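Local coordinates for probable ABC transporter extracellular-binding protein YckB (Bacillus subtilis, PDB 2IEE) that probably serves as the extracellular solute-binding component of an ABC transport system, at residues 186-191 against 196-201; 142-147 against 152-157. All blocks are in the same frame, centred on the assembly; numbering follows the deposited sequence.

Going from the N terminus, contact 2 comes first: after strand 134-136 and helix 142-149 the chain reverses, and 142-147 meets 152-157, closing the short loop into edge strand 153-154. Contact 1 opens only later, after strand 176-180, when helix 181-190 passes through the six-residue connection 191-196 into strand 197-214, so that 186-191 lies against 196-201. The two loops follow in series, neither nested nor crossed. Both tie a helix to the strand that follows it, and both strands belong to one mixed sheet, 153-154 at its margin and 197-214 further in. The contact centres are about 18 Å apart, and the contacts do not touch.

Contact 1: residues 186-191 against 196-201; sequences LALAAF and ITIHPD
Leu188 meets Ile196, Thr197 and Ile198 across segments that also carry two rings, Phe191 and His199, each with a polar atom in plane at its edge. The Phe191 ring, just past the helix end, turns CD1 to Ala187 O at 3.4 Å and rests on Glu163 and Leu166 of helix 162-171. The His199 ring uses ND1 to accept the backbone N-H of Asp201, at 2.9 Å from Asp201 N and nearly straight (164°), while its NE2 is hydrogen-bonded to Ile124 O; bonds at both nitrogens fix the rotation of this buried ring. The setting is a beta-alpha-beta crossover within the alpha/beta fold of a solute-binding protein: strand 176-180, helix 181-190, then strand 197-214, parallel to the first, with 108-116 between them. Backbone bonds from Thr197 to Val116 and from His199 to Ala114 place the second segment beside that middle strand.

Across the contact there is no hydrogen bond; the union is apolar, and one leucine carries it. Leu188 has CG anti to its carbonyl carbon (chi1 -85°), which sends both methyls across to the strand. CD1 drops between two isoleucines, 4.0 Å from Ile196 CD1, and also lies 4.1 Å from the backbone at Thr197 CA. Ile196 meets it because CG1 sits between its own backbone N and carbonyl carbon (chi1 63°), a crowded position from which the extended chain carries CD1 to the leucine. Ile115 of strand 108-116 touches both residues and continues the apolar layer. The other methyl, CD2, comes over the start of the Ile198 side chain, with Ile198 CD1 at 3.8 Å, and approaches Ile198 CG1 to 3.4 Å, closer than usual for two carbons.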
loop_
_atom_site.group_PDB
_atom_site.type_symbol
_atom_site.label_atom_id
_atom_site.label_comp_id
_atom_site.label_asym_id
_atom_site.label_seq_id
_atom_site.Cartn_x
_atom_site.Cartn_y
_atom_site.Cartn_z
ATOM N N LEU A 186 11.790 1.854 -2.506
ATOM C CA LEU A 186 11.961 3.280 -2.294
ATOM C C LEU A 186 13.065 3.497 -1.275
ATOM O O LEU A 186 13.797 4.479 -1.351
ATOM C CB LEU A 186 10.657 3.918 -1.814
ATOM C CG LEU A 186 9.579 3.956 -2.900
ATOM C CD1 LEU A 186 8.305 4.584 -2.350
ATOM C CD2 LEU A 186 10.094 4.756 -4.092
ATOM N N ALA A 187 13.183 2.567 -0.329
ATOM C CA ALA A 187 14.217 2.647 0.698
ATOM C C ALA A 187 15.586 2.603 0.027
ATOM O O ALA A 187 16.459 3.422 0.317
ATOM C CB ALA A 187 14.077 1.492 1.681
ATOM N N LEU A 188 15.763 1.635 -0.867
ATOM C CA LEU A 188 17.016 1.471 -1.603
ATOM C C LEU A 188 17.300 2.696 -2.472
ATOM O O LEU A 188 18.427 3.190 -2.514
ATOM C CB LEU A 188 16.951 0.222 -2.490
ATOM C CG LEU A 188 17.308 -1.146 -1.898
ATOM C CD1 LEU A 188 16.707 -1.321 -0.527
ATOM C CD2 LEU A 188 16.810 -2.226 -2.838
ATOM N N ALA A 189 16.272 3.187 -3.158
ATOM C CA ALA A 189 16.432 4.351 -4.021
ATOM C C ALA A 189 16.847 5.579 -3.223
ATOM O O ALA A 189 17.594 6.419 -3.716
ATOM C CB ALA A 189 15.140 4.634 -4.770
ATOM N N ALA A 190 16.368 5.676 -1.990
ATOM C CA ALA A 190 16.691 6.822 -1.149
ATOM C C ALA A 190 18.121 6.771 -0.615
ATOM O O ALA A 190 18.790 7.804 -0.524
ATOM C CB ALA A 190 15.706 6.915 -0.001
ATOM N N PHE A 191 18.591 5.577 -0.270
ATOM C CA PHE A 191 19.946 5.422 0.255
ATOM C C PHE A 191 20.729 4.406 -0.569
ATOM O O PHE A 191 21.083 3.335 -0.071
ATOM C CB PHE A 191 19.889 4.963 1.713
ATOM C CG PHE A 191 18.999 5.808 2.578
ATOM C CD1 PHE A 191 17.627 5.576 2.626
ATOM C CD2 PHE A 191 19.530 6.845 3.339
ATOM C CE1 PHE A 191 16.794 6.364 3.422
ATOM C CE2 PHE A 191 18.712 7.641 4.138
ATOM C CZ PHE A 191 17.342 7.400 4.180
ATOM N N ILE A 196 22.623 -2.080 2.146
ATOM C CA ILE A 196 21.327 -2.737 2.240
ATOM C C ILE A 196 20.840 -3.078 0.838
ATOM O O ILE A 196 21.276 -2.489 -0.150
ATOM C CB ILE A 196 20.250 -1.827 2.889
ATOM C CG1 ILE A 196 20.012 -0.599 2.006
ATOM C CG2 ILE A 196 20.673 -1.426 4.293
ATOM C CD1 ILE A 196 18.877 0.299 2.480
ATOM N N THR A 197 19.928 -4.032 0.759
ATOM C CA THR A 197 19.361 -4.431 -0.515
ATOM C C THR A 197 18.140 -5.272 -0.199
ATOM O O THR A 197 17.951 -5.697 0.940
ATOM C CB THR A 197 20.353 -5.282 -1.335
ATOM O OG1 THR A 197 19.781 -5.591 -2.614
ATOM C CG2 THR A 197 20.664 -6.582 -0.599
ATOM N N ILE A 198 17.303 -5.495 -1.202
ATOM C CA ILE A 198 16.117 -6.316 -1.031
ATOM C C ILE A 198 16.580 -7.730 -1.337
ATOM O O ILE A 198 17.211 -7.963 -2.367
ATOM C CB ILE A 198 15.006 -5.897 -2.015
ATOM C CG1 ILE A 198 14.542 -4.475 -1.671
ATOM C CG2 ILE A 198 13.858 -6.893 -1.963
ATOM C CD1 ILE A 198 13.419 -3.934 -2.536
ATOM N N HIS A 199 16.305 -8.669 -0.440
ATOM C CA HIS A 199 16.730 -10.051 -0.665
ATOM C C HIS A 199 16.108 -10.556 -1.965
ATOM O O HIS A 199 14.903 -10.459 -2.161
ATOM C CB HIS A 199 16.314 -10.944 0.505
ATOM C CG HIS A 199 16.970 -12.289 0.493
ATOM N ND1 HIS A 199 16.679 -13.251 -0.448
ATOM C CD2 HIS A 199 17.931 -12.818 1.287
ATOM C CE1 HIS A 199 17.431 -14.316 -0.235
ATOM N NE2 HIS A 199 18.200 -14.080 0.813
ATOM N N PRO A 200 16.931 -11.110 -2.868
ATOM C CA PRO A 200 16.472 -11.624 -4.160
ATOM C C PRO A 200 15.553 -12.840 -4.186
ATOM O O PRO A 200 14.862 -13.052 -5.177
ATOM C CB PRO A 200 17.781 -11.887 -4.908
ATOM C CG PRO A 200 18.714 -12.297 -3.802
ATOM C CD PRO A 200 18.388 -11.282 -2.719
ATOM N N ASP A 201 15.510 -13.635 -3.122
ATOM C CA ASP A 201 14.658 -14.822 -3.167
ATOM C C ASP A 201 13.426 -14.851 -2.273
ATOM O O ASP A 201 12.501 -15.630 -2.510
ATOM C CB ASP A 201 15.510 -16.069 -2.912
ATOM C CG ASP A 201 16.645 -16.196 -3.907
ATOM O OD1 ASP A 201 16.373 -16.114 -5.121
ATOM O OD2 ASP A 201 17.806 -16.365 -3.480
#

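Contact 2: residues 142-147 against 152-157; sequences VYMEVA and AKEVIY
Ala147 and Ala152 supply the polar link. Ala152 N donates to Ala147 O at 3.1 Å, fairly straight at the hydrogen (161°) but arriving from above the carbonyl plane, 36° out of it. A bond spanning five residues at a helix C terminus is consistent with the 6→1 bond of a Schellman motif, and it binds the last turn to the chain that reverses into the strand.

Apolar contact follows the same pair, with Ala147 CB and Ala152 CB 4.0 Å apart, and van der Waals contact is extended by Met144, present as selenomethionine. Its side chain bends at chi2 (56°) and again at chi3, curling over Glu154, whose extended chain passes obliquely across it. Met144 CE lies 3.6 Å from Glu154 CB, Met144 SE 3.8 Å from Glu154 CG and Met144 CG 3.4 Å from Glu154 OE2.

Charge enters weakly: Glu154 OE1 forms a long, weak ion pair with Arg148 NH1, while Arg148 NH2 has its salt bridge with Glu145 OE1. Were Glu154 an alanine, Met144 CG and SE would probably lose the chain and carboxylate lying against them, and Arg148 this distant partner.

Ala135 of strand 134-136 is touched by both alanines and bonded through its backbone to Lys153 and Val155, while Leu178 of strand 176-180 meets Ala147, so helix 142-149 lies against the sheet inside a beta-alpha-beta unit.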
loop_
_atom_site.group_PDB
_atom_site.type_symbol
_atom_site.label_atom_id
_atom_site.label_comp_id
_atom_site.label_asym_id
_atom_site.label_seq_id
_atom_site.Cartn_x
_atom_site.Cartn_y
_atom_site.Cartn_z
ATOM N N VAL A 142 1.402 -7.263 9.986
ATOM C CA VAL A 142 1.458 -8.633 9.527
ATOM C C VAL A 142 2.910 -8.978 9.183
ATOM O O VAL A 142 3.312 -10.138 9.225
ATOM C CB VAL A 142 0.563 -8.827 8.290
ATOM C CG1 VAL A 142 1.173 -8.126 7.087
ATOM C CG2 VAL A 142 0.357 -10.301 8.027
ATOM N N TYR A 143 3.697 -7.958 8.855
ATOM C CA TYR A 143 5.100 -8.165 8.515
ATOM C C TYR A 143 5.906 -8.663 9.718
ATOM O O TYR A 143 6.733 -9.565 9.578
ATOM C CB TYR A 143 5.710 -6.869 7.974
ATOM C CG TYR A 143 5.071 -6.409 6.685
ATOM C CD1 TYR A 143 5.260 -7.117 5.505
ATOM C CD2 TYR A 143 4.238 -5.295 6.657
ATOM C CE1 TYR A 143 4.628 -6.730 4.324
ATOM C CE2 TYR A 143 3.603 -4.899 5.484
ATOM C CZ TYR A 143 3.800 -5.623 4.319
ATOM O OH TYR A 143 3.153 -5.254 3.160
HETATM N N MSE A 144 5.664 -8.081 10.893
HETATM C CA MSE A 144 6.377 -8.490 12.108
HETATM C C MSE A 144 5.866 -9.861 12.552
HETATM O O MSE A 144 6.588 -10.637 13.178
HETATM C CB MSE A 144 6.165 -7.460 13.229
HETATM C CG MSE A 144 7.013 -7.682 14.486
HETATM SE SE MSE A 144 8.934 -7.749 14.156
HETATM C CE MSE A 144 9.217 -9.609 14.585
ATOM N N GLU A 145 4.614 -10.155 12.214
ATOM C CA GLU A 145 4.011 -11.433 12.559
ATOM C C GLU A 145 4.716 -12.523 11.749
ATOM O O GLU A 145 4.986 -13.619 12.249
ATOM C CB GLU A 145 2.519 -11.411 12.228
ATOM C CG GLU A 145 1.696 -12.381 13.045
ATOM C CD GLU A 145 1.882 -12.165 14.535
ATOM O OE1 GLU A 145 1.794 -10.998 14.978
ATOM O OE2 GLU A 145 2.109 -13.159 15.260
ATOM N N VAL A 146 5.007 -12.213 10.490
ATOM C CA VAL A 146 5.699 -13.152 9.622
ATOM C C VAL A 146 7.048 -13.481 10.255
ATOM O O VAL A 146 7.401 -14.646 10.422
ATOM C CB VAL A 146 5.918 -12.538 8.227
ATOM C CG1 VAL A 146 6.839 -13.424 7.391
ATOM C CG2 VAL A 146 4.574 -12.369 7.533
ATOM N N ALA A 147 7.788 -12.440 10.619
ATOM C CA ALA A 147 9.101 -12.603 11.234
ATOM C C ALA A 147 9.019 -13.510 12.455
ATOM O O ALA A 147 9.850 -14.401 12.632
ATOM C CB ALA A 147 9.668 -11.243 11.630
ATOM N N ALA A 152 12.235 -15.131 14.428
ATOM C CA ALA A 152 13.143 -13.991 14.452
ATOM C C ALA A 152 13.011 -13.233 15.765
ATOM O O ALA A 152 11.939 -13.202 16.366
ATOM C CB ALA A 152 12.845 -13.060 13.284
ATOM N N LYS A 153 14.108 -12.643 16.220
ATOM C CA LYS A 153 14.089 -11.855 17.443
ATOM C C LYS A 153 13.521 -10.502 17.047
ATOM O O LYS A 153 13.999 -9.881 16.095
ATOM C CB LYS A 153 15.505 -11.655 17.986
ATOM C CG LYS A 153 16.263 -12.939 18.268
ATOM C CD LYS A 153 17.633 -12.648 18.862
ATOM C CE LYS A 153 18.395 -13.942 19.127
ATOM N NZ LYS A 153 19.703 -13.670 19.779
ATOM N N GLU A 154 12.501 -10.040 17.756
ATOM C CA GLU A 154 11.931 -8.743 17.428
ATOM C C GLU A 154 12.726 -7.649 18.125
ATOM O O GLU A 154 12.959 -7.715 19.329
ATOM C CB GLU A 154 10.465 -8.676 17.850
ATOM C CG GLU A 154 9.889 -7.272 17.816
ATOM C CD GLU A 154 8.416 -7.238 18.170
ATOM O OE1 GLU A 154 7.986 -8.035 19.028
ATOM O OE2 GLU A 154 7.690 -6.402 17.595
ATOM N N VAL A 155 13.156 -6.649 17.365
ATOM C CA VAL A 155 13.922 -5.553 17.942
ATOM C C VAL A 155 12.982 -4.415 18.323
ATOM O O VAL A 155 12.221 -3.919 17.492
ATOM C CB VAL A 155 14.987 -5.033 16.956
ATOM C CG1 VAL A 155 15.765 -3.888 17.588
ATOM C CG2 VAL A 155 15.934 -6.163 16.574
ATOM N N ILE A 156 13.027 -4.016 19.589
ATOM C CA ILE A 156 12.172 -2.938 20.071
ATOM C C ILE A 156 12.863 -1.585 20.001
ATOM O O ILE A 156 13.879 -1.369 20.656
ATOM C CB ILE A 156 11.732 -3.177 21.534
ATOM C CG1 ILE A 156 10.720 -4.316 21.596
ATOM C CG2 ILE A 156 11.093 -1.921 22.099
ATOM C CD1 ILE A 156 9.439 -4.008 20.850
ATOM N N TYR A 157 12.306 -0.683 19.201
ATOM C CA TYR A 157 12.849 0.664 19.061
ATOM C C TYR A 157 11.984 1.649 19.839
ATOM O O TYR A 157 10.764 1.492 19.915
ATOM C CB TYR A 157 12.867 1.098 17.596
ATOM C CG TYR A 157 14.039 0.589 16.790
ATOM C CD1 TYR A 157 14.049 -0.703 16.259
ATOM C CD2 TYR A 157 15.121 1.420 16.522
ATOM C CE1 TYR A 157 15.116 -1.146 15.466
ATOM C CE2 TYR A 157 16.187 0.990 15.743
ATOM C CZ TYR A 157 16.180 -0.287 15.214
ATOM O OH TYR A 157 17.240 -0.682 14.433
#